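Local coordinates for putative DNA protection protein (Streptomyces coelicolor, PDB 4CYB) that probably oxidises and binds iron as a Dps-family member of the ferritin superfamily, assembling into a twelve-subunit shell with iron bound at a subunit interface, at residues L69-T74 with L151-L156; K30-T35 with T74-V79; T35-D40 with R91-I96; R101-V106 with L113-E118. All blocks are in the same frame, centred on the assembly; numbering follows the deposited sequence.

Interaction 1: L69-T74 with L151-L156; sequences LELIDT and LRTNEL. With FE (Fe (III) ion), chain B.
Leu-71 and Thr-153 reach for each other tip to tip across the gap between two helices. One methyl does the work on the leucine side: CD1 stands 3.9 Å from CB of Thr-153 and 4.0 Å from its methyl CG2, so the threonine offers its carbon side. With OG1 of Thr-153 anti to the carbonyl carbon (chi1 -61°), the hydroxyl lies beside the backbone N and bonds to the carbonyl oxygen of Glu-149, one turn back in its own helix. Asn-154 comes in alongside, its ND2 4.2 Å from the same CD1. The amide's polar ends are held elsewhere: ND2 bonds to Val-150 O and OD1 accepts from Gln-68 NE2 on helix 54-81. Two residues beyond Leu-71, Asp-73 leaves the helix in another direction, and its carboxylate reaches the iron(III) ion, OD2 at 2.5 Å and OD1 at 2.6 Å. Glu-77 of the same chain and His-46 of a neighbouring subunit share that metal, a ferroxidase-type site at a subunit interface, as in other Dps proteins. The contact thus joins helices 54-81 and 140-164 inside the four-helix bundle, with Ile-72 facing helix 18-48 and Leu-151 packed on helix 109-136.

Interaction 2: K30-T35 with T74-V79; sequences KVLADT and TVAERV. With FE (Fe (III) ion), chain B.
Leu-32 extends its CG anti to the backbone N (chi1 -166°), which carries both methyls across to helix 54-81, where they part. CD1 lies 4.0 Å from CG1 of Val-75, the two side chains passing alongside, each heading for the other's helix. CD2 goes instead to the backbone at Ala-76, 3.8 Å from its CA, where the small side chain allows the leucine close to the helix. This is the packing of the first two long helices of the ferritin-like four-helix bundle, 18-48 and 54-81, and it is wholly apolar. An alanine at Leu-32 would take away both branches, which would probably open a gap between the two helices and leave Val-75 and Ala-76 without this cover. Some polar groups are met within helix 18-48 itself. Val-31 O accepts from Thr-35 N and, at 2.8 Å, from Thr-35 OG1, the two donors arriving from opposite faces of the carbonyl plane. Lys-30 NZ makes a 2.7 Å salt bridge to the syn lone pair of Asp-34 OD2 and has a second charged partner in Glu-126. Directed elsewhere, the extended chain of Glu-77 brings its OE2 to the iron(III) ion, 2.2 Å away.

Interaction 3: T35-D40 with R91-I96; sequences TRILHD and RHVAEI
Arg-36 is the first residue of segment 35-40 to meet the short helix 90-96, and it meets Val-93 with its flat end. Its chain folds at chi2 and chi3 (-90° and -61°), bringing the guanidinium round so that Val-93 CG2 sits 3.4 Å above one face, toward the rim. The nearest atom there is NH1, 3.5 Å from that methyl. NH2 bonds to Gly-88 O and forms a salt bridge with Asp-40 OD2 of a neighbouring subunit, and Asp-40 of this chain returns the pairing to Arg-36 NH2 of that subunit. The cation is therefore packed against a methyl and is probably balanced by the carboxylate across the subunit interface.

Ile-37 follows and takes the other branch of the valine. Its CD1 approaches Val-93 CG1 to 3.7 Å, and that same CG1 is 4.0 Å from CB of Arg-36, leaving Val-93 wedged between two consecutive side chains of helix 18-48. In the Dps fold a short helix lies in the connection between the second and third bundle helices; here helix 90-96 fills that place and packs on helix 18-48 at the interface with a neighbouring subunit.

Leu-38 turns into the bundle, onto Leu-116 and His-120 of helix 109-136, while His-39 packs on Ile-72 of helix 54-81, its ND1 bonded to Ala-65 O.

Interaction 4: R101-V106 with L113-E118; sequences RPPDGV and LSRLLE
Pro-102 and Pro-103 meet Arg-115 in a packing contact between the loop that follows helix 90-96 and the side of helix 109-136. The arginine does the reaching: CG is anti to the backbone N (chi1 -175°), and a bend at chi3 (-60°) turns the guanidinium against the loop. Pro-102 lies over one face, with CA 3.8 Å above the centre of the plane. Its CB touches further back along the chain, 3.6 Å from Arg-115 CD. Pro-103 comes at the group obliquely, its CD 3.6 Å from Arg-115 NH2. The charge is met elsewhere, by a salt bridge from NE to Glu-107. A leucine in place of Arg-115 would probably leave Glu-107 without its charged partner and remove the flat group that now lies against Pro-102 CA and CB. The loop is also braced within itself, since Arg-101 NH2 makes a 2.9 Å salt bridge to the syn lone pair of Asp-104 OD1, while Arg-101 NH1 pairs with Glu-95 of a neighbouring subunit. Around the contact, Pro-102 rests on Leu-41 and Arg-115 on Tyr-45 of helix 18-48, and Val-106 joins an antiparallel ladder with a strand of that neighbouring subunit.

Interactions 1 and 2 share Thr-74 on helix 54-81 and supply the two ligands of the iron ion from this chain, one each; they touch where Ile-72 O lies 3.4 Å from Leu-32 CD1. Interaction 3 continues from interaction 2 along helix 18-48 through Thr-35, the two centres about 10 Å apart, and its Arg-36 side chain stays about 13 Å from the iron. Interaction 4 lies away from the iron site formed by Asp-73 and Glu-77. It meets interaction 3 through Leu-38 CD1 and Leu-116 CD2, 3.8 Å apart, but has no touch with interaction 1, about 19 Å away between centres. All four lie against the neighbouring subunit that provides His-46.

Interaction 1: L69-T74 with L151-L156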
loop_
_atom_site.group_PDB
_atom_site.type_symbol
_atom_site.label_atom_id
_atom_site.label_comp_id
_atom_site.label_asym_id
_atom_site.label_seq_id
_atom_site.Cartn_x
_atom_site.Cartn_y
_atom_site.Cartn_z
ATOM N N LEU J 69 1.056 -11.310 21.657
ATOM C CA LEU J 69 1.833 -10.127 22.029
ATOM C C LEU J 69 0.955 -8.873 22.020
ATOM O O LEU J 69 1.168 -7.972 22.839
ATOM C CB LEU J 69 2.993 -9.923 20.978
ATOM C CG LEU J 69 3.992 -8.800 21.343
ATOM C CD1 LEU J 69 4.890 -9.326 22.482
ATOM C CD2 LEU J 69 4.786 -8.489 20.068
ATOM N N GLU J 70 0.032 -8.758 21.067
ATOM C CA GLU J 70 -0.864 -7.617 21.008
ATOM C C GLU J 70 -1.832 -7.647 22.247
ATOM O O GLU J 70 -2.104 -6.602 22.850
ATOM C CB GLU J 70 -1.646 -7.529 19.670
ATOM C CG GLU J 70 -2.813 -6.524 19.856
ATOM C CD GLU J 70 -3.630 -6.073 18.628
ATOM O OE1 GLU J 70 -3.824 -6.859 17.667
ATOM O OE2 GLU J 70 -4.106 -4.899 18.650
ATOM N N LEU J 71 -2.301 -8.827 22.615
ATOM C CA LEU J 71 -3.097 -8.941 23.893
ATOM C C LEU J 71 -2.295 -8.465 25.137
ATOM O O LEU J 71 -2.821 -7.767 25.983
ATOM C CB LEU J 71 -3.561 -10.372 24.132
ATOM C CG LEU J 71 -4.610 -10.949 23.184
ATOM C CD1 LEU J 71 -4.903 -12.428 23.582
ATOM C CD2 LEU J 71 -5.851 -10.044 23.163
ATOM N N ILE J 72 -1.024 -8.845 25.248
ATOM C CA ILE J 72 -0.174 -8.417 26.363
ATOM C C ILE J 72 -0.167 -6.883 26.428
ATOM O O ILE J 72 -0.369 -6.296 27.494
ATOM C CB ILE J 72 1.285 -8.954 26.209
ATOM C CG1 ILE J 72 1.296 -10.465 26.485
ATOM C CG2 ILE J 72 2.316 -8.174 27.054
ATOM C CD1 ILE J 72 2.470 -11.179 25.888
ATOM N N ASP J 73 0.129 -6.230 25.295
ATOM C CA ASP J 73 0.193 -4.763 25.274
ATOM C C ASP J 73 -1.145 -4.130 25.643
ATOM O O ASP J 73 -1.180 -3.165 26.438
ATOM C CB ASP J 73 0.686 -4.277 23.910
ATOM C CG ASP J 73 0.859 -2.771 23.871
ATOM O OD1 ASP J 73 1.879 -2.264 24.396
ATOM O OD2 ASP J 73 -0.011 -2.084 23.272
ATOM N N THR J 74 -2.235 -4.684 25.141
ATOM C CA THR J 74 -3.549 -4.089 25.362
ATOM C C THR J 74 -3.943 -4.262 26.865
ATOM O O THR J 74 -4.483 -3.350 27.509
ATOM C CB THR J 74 -4.610 -4.737 24.469
ATOM O OG1 THR J 74 -4.285 -4.522 23.065
ATOM C CG2 THR J 74 -6.056 -4.117 24.793
ATOM N N LEU J 151 -10.620 -13.615 25.759
ATOM C CA LEU J 151 -11.377 -14.860 25.649
ATOM C C LEU J 151 -11.536 -15.319 24.223
ATOM O O LEU J 151 -11.172 -16.450 23.888
ATOM C CB LEU J 151 -12.751 -14.694 26.311
ATOM C CG LEU J 151 -13.512 -15.995 26.549
ATOM C CD1 LEU J 151 -13.011 -16.661 27.837
ATOM C CD2 LEU J 151 -14.989 -15.662 26.723
ATOM N N ARG J 152 -12.068 -14.455 23.371
ATOM C CA ARG J 152 -12.294 -14.872 22.021
ATOM C C ARG J 152 -11.018 -15.272 21.270
ATOM O O ARG J 152 -11.021 -16.234 20.473
ATOM C CB ARG J 152 -13.059 -13.813 21.266
ATOM C CG ARG J 152 -14.556 -13.876 21.700
ATOM C CD ARG J 152 -15.407 -12.952 20.867
ATOM N NE ARG J 152 -15.396 -13.305 19.438
ATOM C CZ ARG J 152 -15.824 -12.468 18.485
ATOM N NH1 ARG J 152 -16.296 -11.279 18.816
ATOM N NH2 ARG J 152 -15.782 -12.827 17.188
ATOM N N THR J 153 -9.934 -14.528 21.487
ATOM C CA THR J 153 -8.678 -14.932 20.836
ATOM C C THR J 153 -8.153 -16.267 21.318
ATOM O O THR J 153 -7.733 -17.088 20.505
ATOM C CB THR J 153 -7.533 -13.916 21.054
ATOM O OG1 THR J 153 -7.949 -12.694 20.474
ATOM C CG2 THR J 153 -6.258 -14.385 20.376
ATOM N N ASN J 154 -8.137 -16.494 22.635
ATOM C CA ASN J 154 -7.699 -17.795 23.116
ATOM C C ASN J 154 -8.582 -18.958 22.672
ATOM O O ASN J 154 -8.045 -20.045 22.398
ATOM C CB ASN J 154 -7.573 -17.769 24.616
ATOM C CG ASN J 154 -6.282 -17.115 25.050
ATOM O OD1 ASN J 154 -5.190 -17.741 24.956
ATOM N ND2 ASN J 154 -6.368 -15.886 25.497
ATOM N N GLU J 155 -9.906 -18.757 22.676
ATOM C CA GLU J 155 -10.825 -19.789 22.128
ATOM C C GLU J 155 -10.494 -20.184 20.690
ATOM O O GLU J 155 -10.336 -21.384 20.387
ATOM C CB GLU J 155 -12.309 -19.418 22.298
ATOM C CG GLU J 155 -12.679 -19.265 23.761
ATOM C CD GLU J 155 -14.088 -18.612 23.978
ATOM O OE1 GLU J 155 -14.473 -17.622 23.252
ATOM O OE2 GLU J 155 -14.819 -19.061 24.908
ATOM N N LEU J 156 -10.345 -19.186 19.812
ATOM C CA LEU J 156 -10.065 -19.467 18.424
ATOM C C LEU J 156 -8.708 -20.159 18.265
ATOM O O LEU J 156 -8.562 -21.108 17.459
ATOM C CB LEU J 156 -10.124 -18.149 17.621
ATOM C CG LEU J 156 -10.021 -18.355 16.079
ATOM C CD1 LEU J 156 -11.277 -18.987 15.463
ATOM C CD2 LEU J 156 -9.756 -16.996 15.389
HETATM FE FE FE B . 1.338 -0.023 23.191
HETATM O O HOH W 1 2.665 -1.194 21.610
HETATM O O HOH W 2 1.631 1.877 21.883
HETATM O O HOH W 3 -0.487 0.146 21.671
#

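Interaction 2: K30-T35 with T74-V79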
loop_
_atom_site.group_PDB
_atom_site.type_symbol
_atom_site.label_atom_id
_atom_site.label_comp_id
_atom_site.label_asym_id
_atom_site.label_seq_id
_atom_site.Cartn_x
_atom_site.Cartn_y
_atom_site.Cartn_z
ATOM N N LYS J 30 -2.894 -11.062 36.594
ATOM C CA LYS J 30 -2.772 -12.517 36.521
ATOM C C LYS J 30 -2.918 -12.992 35.081
ATOM O O LYS J 30 -2.123 -13.842 34.608
ATOM C CB LYS J 30 -3.817 -13.209 37.459
ATOM C CG LYS J 30 -3.763 -14.749 37.413
ATOM C CD LYS J 30 -2.354 -15.292 37.649
ATOM C CE LYS J 30 -2.417 -16.780 37.988
ATOM N NZ LYS J 30 -3.194 -17.577 37.021
ATOM N N VAL J 31 -3.905 -12.468 34.386
ATOM C CA VAL J 31 -4.097 -12.803 32.966
ATOM C C VAL J 31 -2.821 -12.431 32.206
ATOM O O VAL J 31 -2.379 -13.172 31.322
ATOM C CB VAL J 31 -5.317 -12.075 32.375
ATOM C CG1 VAL J 31 -5.369 -12.248 30.848
ATOM C CG2 VAL J 31 -6.599 -12.666 33.010
ATOM N N LEU J 32 -2.289 -11.262 32.509
ATOM C CA LEU J 32 -1.058 -10.748 31.816
ATOM C C LEU J 32 0.122 -11.680 32.056
ATOM O O LEU J 32 0.831 -12.050 31.100
ATOM C CB LEU J 32 -0.780 -9.339 32.329
ATOM C CG LEU J 32 0.194 -8.432 31.616
ATOM C CD1 LEU J 32 -0.122 -8.450 30.112
ATOM C CD2 LEU J 32 0.043 -7.053 32.245
ATOM N N ALA J 33 0.335 -12.095 33.318
ATOM C CA ALA J 33 1.419 -13.049 33.656
ATOM C C ALA J 33 1.248 -14.354 32.890
ATOM O O ALA J 33 2.199 -14.861 32.296
ATOM C CB ALA J 33 1.504 -13.285 35.188
ATOM N N ASP J 34 0.039 -14.940 32.883
ATOM C CA ASP J 34 -0.182 -16.166 32.136
ATOM C C ASP J 34 0.008 -16.000 30.599
ATOM O O ASP J 34 0.570 -16.883 29.919
ATOM C CB ASP J 34 -1.563 -16.744 32.420
ATOM C CG ASP J 34 -1.768 -17.133 33.931
ATOM O OD1 ASP J 34 -0.784 -17.487 34.626
ATOM O OD2 ASP J 34 -2.933 -17.047 34.407
ATOM N N THR J 35 -0.426 -14.861 30.102
ATOM C CA THR J 35 -0.342 -14.574 28.683
ATOM C C THR J 35 1.129 -14.319 28.299
ATOM O O THR J 35 1.558 -14.719 27.207
ATOM C CB THR J 35 -1.177 -13.344 28.316
ATOM O OG1 THR J 35 -2.564 -13.601 28.587
ATOM C CG2 THR J 35 -1.037 -13.037 26.785
ATOM N N THR J 74 -2.235 -4.684 25.141
ATOM C CA THR J 74 -3.549 -4.089 25.362
ATOM C C THR J 74 -3.943 -4.262 26.865
ATOM O O THR J 74 -4.483 -3.350 27.509
ATOM C CB THR J 74 -4.610 -4.737 24.469
ATOM O OG1 THR J 74 -4.285 -4.522 23.065
ATOM C CG2 THR J 74 -6.056 -4.117 24.793
ATOM N N VAL J 75 -3.665 -5.434 27.406
ATOM C CA VAL J 75 -3.961 -5.673 28.841
ATOM C C VAL J 75 -3.087 -4.848 29.772
ATOM O O VAL J 75 -3.607 -4.287 30.738
ATOM C CB VAL J 75 -3.841 -7.199 29.147
ATOM C CG1 VAL J 75 -3.968 -7.542 30.650
ATOM C CG2 VAL J 75 -4.926 -7.928 28.392
ATOM N N ALA J 76 -1.782 -4.736 29.486
ATOM C CA ALA J 76 -0.899 -3.912 30.282
ATOM C C ALA J 76 -1.365 -2.470 30.248
ATOM O O ALA J 76 -1.389 -1.815 31.276
ATOM C CB ALA J 76 0.520 -3.992 29.782
ATOM N N GLU J 77 -1.673 -1.948 29.051
ATOM C CA GLU J 77 -2.176 -0.589 28.962
ATOM C C GLU J 77 -3.497 -0.391 29.738
ATOM O O GLU J 77 -3.707 0.674 30.309
ATOM C CB GLU J 77 -2.333 -0.168 27.472
ATOM C CG GLU J 77 -0.898 0.169 26.933
ATOM C CD GLU J 77 -0.915 0.722 25.492
ATOM O OE1 GLU J 77 -2.016 1.092 24.986
ATOM O OE2 GLU J 77 0.201 0.860 24.924
ATOM N N ARG J 78 -4.323 -1.433 29.779
ATOM C CA ARG J 78 -5.549 -1.330 30.607
ATOM C C ARG J 78 -5.216 -1.182 32.109
ATOM O O ARG J 78 -5.833 -0.349 32.817
ATOM C CB ARG J 78 -6.398 -2.569 30.395
ATOM C CG ARG J 78 -7.709 -2.558 31.196
ATOM C CD ARG J 78 -8.690 -1.615 30.536
ATOM N NE ARG J 78 -9.933 -1.373 31.316
ATOM C CZ ARG J 78 -10.772 -0.386 31.014
ATOM N NH1 ARG J 78 -10.518 0.406 29.937
ATOM N NH2 ARG J 78 -11.866 -0.168 31.767
ATOM N N VAL J 79 -4.266 -1.984 32.603
ATOM C CA VAL J 79 -3.770 -1.798 33.963
ATOM C C VAL J 79 -3.311 -0.383 34.208
ATOM O O VAL J 79 -3.675 0.219 35.238
ATOM C CB VAL J 79 -2.648 -2.790 34.290
ATOM C CG1 VAL J 79 -2.038 -2.488 35.659
ATOM C CG2 VAL J 79 -3.161 -4.232 34.212
HETATM FE FE FE B . 1.338 -0.023 23.191
HETATM O O HOH W 1 2.665 -1.194 21.610
HETATM O O HOH W 2 1.631 1.877 21.883
HETATM O O HOH W 3 -0.487 0.146 21.671
#

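Interaction 3: T35-D40 with R91-I96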
loop_
_atom_site.group_PDB
_atom_site.type_symbol
_atom_site.label_atom_id
_atom_site.label_comp_id
_atom_site.label_asym_id
_atom_site.label_seq_id
_atom_site.Cartn_x
_atom_site.Cartn_y
_atom_site.Cartn_z
ATOM N N THR J 35 -0.426 -14.861 30.102
ATOM C CA THR J 35 -0.342 -14.574 28.683
ATOM C C THR J 35 1.129 -14.319 28.299
ATOM O O THR J 35 1.558 -14.719 27.207
ATOM C CB THR J 35 -1.177 -13.344 28.316
ATOM O OG1 THR J 35 -2.564 -13.601 28.587
ATOM C CG2 THR J 35 -1.037 -13.037 26.785
ATOM N N ARG J 36 1.883 -13.652 29.153
ATOM C CA ARG J 36 3.363 -13.597 28.934
ATOM C C ARG J 36 4.025 -14.973 28.765
ATOM O O ARG J 36 4.815 -15.193 27.827
ATOM C CB ARG J 36 4.078 -12.795 30.016
ATOM C CG ARG J 36 3.675 -11.335 30.073
ATOM C CD ARG J 36 4.601 -10.551 29.165
ATOM N NE ARG J 36 6.005 -10.632 29.554
ATOM C CZ ARG J 36 6.539 -9.869 30.511
ATOM N NH1 ARG J 36 5.764 -9.011 31.185
ATOM N NH2 ARG J 36 7.826 -10.011 30.838
ATOM N N ILE J 37 3.644 -15.953 29.613
ATOM C CA ILE J 37 4.236 -17.295 29.462
ATOM C C ILE J 37 3.750 -17.929 28.133
ATOM O O ILE J 37 4.515 -18.574 27.441
ATOM C CB ILE J 37 3.780 -18.207 30.653
ATOM C CG1 ILE J 37 4.220 -17.546 31.971
ATOM C CG2 ILE J 37 4.324 -19.630 30.479
ATOM C CD1 ILE J 37 5.730 -17.418 32.084
ATOM N N LEU J 38 2.485 -17.733 27.793
ATOM C CA LEU J 38 1.893 -18.345 26.608
ATOM C C LEU J 38 2.521 -17.756 25.334
ATOM O O LEU J 38 2.861 -18.505 24.418
ATOM C CB LEU J 38 0.366 -18.188 26.605
ATOM C CG LEU J 38 -0.276 -18.805 25.355
ATOM C CD1 LEU J 38 0.190 -20.255 25.154
ATOM C CD2 LEU J 38 -1.813 -18.737 25.526
ATOM N N HIS J 39 2.791 -16.451 25.356
ATOM C CA HIS J 39 3.494 -15.842 24.194
ATOM C C HIS J 39 4.847 -16.540 24.008
ATOM O O HIS J 39 5.250 -16.917 22.907
ATOM C CB HIS J 39 3.719 -14.331 24.432
ATOM C CG HIS J 39 4.702 -13.747 23.432
ATOM N ND1 HIS J 39 4.345 -13.410 22.154
ATOM C CD2 HIS J 39 6.054 -13.620 23.510
ATOM C CE1 HIS J 39 5.467 -12.999 21.470
ATOM N NE2 HIS J 39 6.496 -13.114 22.298
ATOM N N ASP J 40 5.598 -16.650 25.101
ATOM C CA ASP J 40 6.915 -17.235 25.066
ATOM C C ASP J 40 6.867 -18.735 24.748
ATOM O O ASP J 40 7.769 -19.249 24.112
ATOM C CB ASP J 40 7.643 -16.951 26.386
ATOM C CG ASP J 40 8.129 -15.466 26.465
ATOM O OD1 ASP J 40 8.050 -14.692 25.434
ATOM O OD2 ASP J 40 8.600 -15.058 27.562
ATOM N N ARG J 91 10.940 -12.088 35.609
ATOM C CA ARG J 91 11.164 -12.730 36.910
ATOM C C ARG J 91 10.025 -12.442 37.859
ATOM O O ARG J 91 9.755 -13.253 38.769
ATOM C CB ARG J 91 12.525 -12.303 37.488
ATOM C CG ARG J 91 13.664 -13.042 36.725
ATOM C CD ARG J 91 15.050 -12.379 36.901
ATOM N NE ARG J 91 15.106 -11.138 36.115
ATOM C CZ ARG J 91 16.225 -10.544 35.678
ATOM N NH1 ARG J 91 17.397 -11.045 35.982
ATOM N NH2 ARG J 91 16.154 -9.402 34.990
ATOM N N HIS J 92 9.349 -11.305 37.657
ATOM C CA HIS J 92 8.094 -11.058 38.371
ATOM C C HIS J 92 6.949 -11.873 37.820
ATOM O O HIS J 92 6.159 -12.459 38.574
ATOM C CB HIS J 92 7.803 -9.554 38.412
ATOM C CG HIS J 92 6.760 -9.157 39.436
ATOM N ND1 HIS J 92 6.138 -7.957 39.415
ATOM C CD2 HIS J 92 6.211 -9.870 40.510
ATOM C CE1 HIS J 92 5.279 -7.882 40.444
ATOM N NE2 HIS J 92 5.313 -9.058 41.111
ATOM N N VAL J 93 6.822 -11.935 36.476
ATOM C CA VAL J 93 5.818 -12.798 35.840
ATOM C C VAL J 93 5.835 -14.213 36.443
ATOM O O VAL J 93 4.783 -14.765 36.739
ATOM C CB VAL J 93 6.060 -12.848 34.289
ATOM C CG1 VAL J 93 5.340 -14.035 33.605
ATOM C CG2 VAL J 93 5.639 -11.496 33.652
ATOM N N ALA J 94 7.060 -14.736 36.629
ATOM C CA ALA J 94 7.345 -16.085 37.197
ATOM C C ALA J 94 6.672 -16.295 38.541
ATOM O O ALA J 94 6.178 -17.379 38.845
ATOM C CB ALA J 94 8.861 -16.314 37.309
ATOM N N GLU J 95 6.592 -15.223 39.314
ATOM C CA GLU J 95 6.052 -15.289 40.655
ATOM C C GLU J 95 4.544 -15.201 40.702
ATOM O O GLU J 95 3.958 -15.539 41.736
ATOM C CB GLU J 95 6.648 -14.210 41.543
ATOM C CG GLU J 95 8.159 -14.335 41.686
ATOM C CD GLU J 95 8.759 -13.065 42.257
ATOM O OE1 GLU J 95 8.062 -12.022 42.280
ATOM O OE2 GLU J 95 9.943 -13.066 42.649
ATOM N N ILE J 96 3.909 -14.770 39.599
ATOM C CA ILE J 96 2.476 -14.541 39.563
ATOM C C ILE J 96 1.760 -15.636 38.742
ATOM O O ILE J 96 0.600 -16.063 39.071
ATOM C CB ILE J 96 2.154 -13.150 38.924
ATOM C CG1 ILE J 96 2.692 -12.002 39.803
ATOM C CG2 ILE J 96 0.625 -13.014 38.659
ATOM C CD1 ILE J 96 2.617 -10.612 39.146
#

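Interaction 4: R101-V106 with L113-E118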
loop_
_atom_site.group_PDB
_atom_site.type_symbol
_atom_site.label_atom_id
_atom_site.label_comp_id
_atom_site.label_asym_id
_atom_site.label_seq_id
_atom_site.Cartn_x
_atom_site.Cartn_y
_atom_site.Cartn_z
ATOM N N ARG J 101 6.182 -24.354 33.995
ATOM C CA ARG J 101 7.379 -24.253 33.145
ATOM C C ARG J 101 7.590 -25.530 32.293
ATOM O O ARG J 101 7.536 -26.687 32.823
ATOM C CB ARG J 101 8.609 -24.010 34.026
ATOM C CG ARG J 101 9.913 -23.859 33.236
ATOM C CD ARG J 101 11.051 -23.596 34.210
ATOM N NE ARG J 101 12.328 -23.619 33.535
ATOM C CZ ARG J 101 13.483 -23.336 34.127
ATOM N NH1 ARG J 101 13.494 -22.918 35.389
ATOM N NH2 ARG J 101 14.624 -23.437 33.461
ATOM N N PRO J 102 7.845 -25.370 30.975
ATOM C CA PRO J 102 8.126 -26.577 30.162
ATOM C C PRO J 102 9.539 -27.067 30.362
ATOM O O PRO J 102 10.343 -26.369 30.962
ATOM C CB PRO J 102 7.993 -26.058 28.709
ATOM C CG PRO J 102 8.399 -24.617 28.800
ATOM C CD PRO J 102 7.982 -24.118 30.192
ATOM N N PRO J 103 9.901 -28.255 29.807
ATOM C CA PRO J 103 11.298 -28.677 29.776
ATOM C C PRO J 103 12.142 -27.619 29.058
ATOM O O PRO J 103 11.621 -26.964 28.116
ATOM C CB PRO J 103 11.279 -29.944 28.900
ATOM C CG PRO J 103 9.859 -30.504 29.082
ATOM C CD PRO J 103 9.007 -29.221 29.132
ATOM N N ASP J 104 13.398 -27.468 29.461
ATOM C CA ASP J 104 14.323 -26.502 28.764
ATOM C C ASP J 104 14.592 -26.917 27.331
ATOM O O ASP J 104 14.851 -26.056 26.462
ATOM C CB ASP J 104 15.656 -26.482 29.474
ATOM C CG ASP J 104 15.574 -25.847 30.849
ATOM O OD1 ASP J 104 14.564 -25.202 31.144
ATOM O OD2 ASP J 104 16.537 -25.982 31.640
ATOM N N GLY J 105 14.549 -28.231 27.096
ATOM C CA GLY J 105 14.892 -28.785 25.773
ATOM C C GLY J 105 13.691 -28.944 24.838
ATOM O O GLY J 105 12.656 -28.233 24.962
ATOM N N VAL J 106 13.845 -29.837 23.871
ATOM C CA VAL J 106 12.835 -30.021 22.801
ATOM C C VAL J 106 11.941 -31.200 23.137
ATOM O O VAL J 106 12.444 -32.318 23.311
ATOM C CB VAL J 106 13.523 -30.281 21.448
ATOM C CG1 VAL J 106 12.505 -30.371 20.302
ATOM C CG2 VAL J 106 14.553 -29.203 21.148
ATOM N N LEU J 113 2.043 -29.201 21.429
ATOM C CA LEU J 113 0.682 -28.726 21.114
ATOM C C LEU J 113 -0.217 -28.883 22.354
ATOM O O LEU J 113 -1.012 -27.995 22.677
ATOM C CB LEU J 113 0.070 -29.479 19.916
ATOM C CG LEU J 113 0.889 -29.335 18.606
ATOM C CD1 LEU J 113 0.175 -29.982 17.437
ATOM C CD2 LEU J 113 1.076 -27.852 18.279
ATOM N N SER J 114 -0.112 -30.029 23.018
ATOM C CA SER J 114 -0.907 -30.253 24.266
ATOM C C SER J 114 -0.621 -29.222 25.365
ATOM O O SER J 114 -1.561 -28.798 26.064
ATOM C CB SER J 114 -0.612 -31.650 24.806
ATOM O OG SER J 114 -1.215 -32.564 23.919
ATOM N N ARG J 115 0.652 -28.848 25.542
ATOM C CA ARG J 115 1.033 -27.844 26.536
ATOM C C ARG J 115 0.393 -26.480 26.212
ATOM O O ARG J 115 -0.054 -25.781 27.116
ATOM C CB ARG J 115 2.567 -27.712 26.623
ATOM C CG ARG J 115 2.992 -26.759 27.735
ATOM C CD ARG J 115 4.524 -26.830 27.925
ATOM N NE ARG J 115 5.037 -28.156 28.300
ATOM C CZ ARG J 115 4.971 -28.710 29.527
ATOM N NH1 ARG J 115 4.399 -28.085 30.550
ATOM N NH2 ARG J 115 5.486 -29.925 29.727
ATOM N N LEU J 116 0.400 -26.082 24.929
ATOM C CA LEU J 116 -0.292 -24.870 24.485
ATOM C C LEU J 116 -1.773 -24.957 24.845
ATOM O O LEU J 116 -2.313 -24.010 25.419
ATOM C CB LEU J 116 -0.105 -24.700 22.977
ATOM C CG LEU J 116 1.331 -24.342 22.492
ATOM C CD1 LEU J 116 1.273 -24.354 20.955
ATOM C CD2 LEU J 116 1.783 -22.976 22.978
ATOM N N LEU J 117 -2.425 -26.119 24.583
ATOM C CA LEU J 117 -3.860 -26.248 24.882
ATOM C C LEU J 117 -4.151 -26.122 26.369
ATOM O O LEU J 117 -5.132 -25.463 26.788
ATOM C CB LEU J 117 -4.427 -27.568 24.373
ATOM C CG LEU J 117 -4.489 -27.747 22.840
ATOM C CD1 LEU J 117 -5.175 -29.091 22.540
ATOM C CD2 LEU J 117 -5.246 -26.595 22.157
ATOM N N GLU J 118 -3.266 -26.727 27.171
ATOM C CA GLU J 118 -3.359 -26.560 28.617
ATOM C C GLU J 118 -3.216 -25.120 29.100
ATOM O O GLU J 118 -3.948 -24.701 30.011
ATOM C CB GLU J 118 -2.377 -27.486 29.351
ATOM C CG GLU J 118 -2.857 -28.923 29.308
ATOM C CD GLU J 118 -1.892 -29.942 29.940
ATOM O OE1 GLU J 118 -1.413 -29.722 31.085
ATOM O OE2 GLU J 118 -1.634 -30.987 29.292
#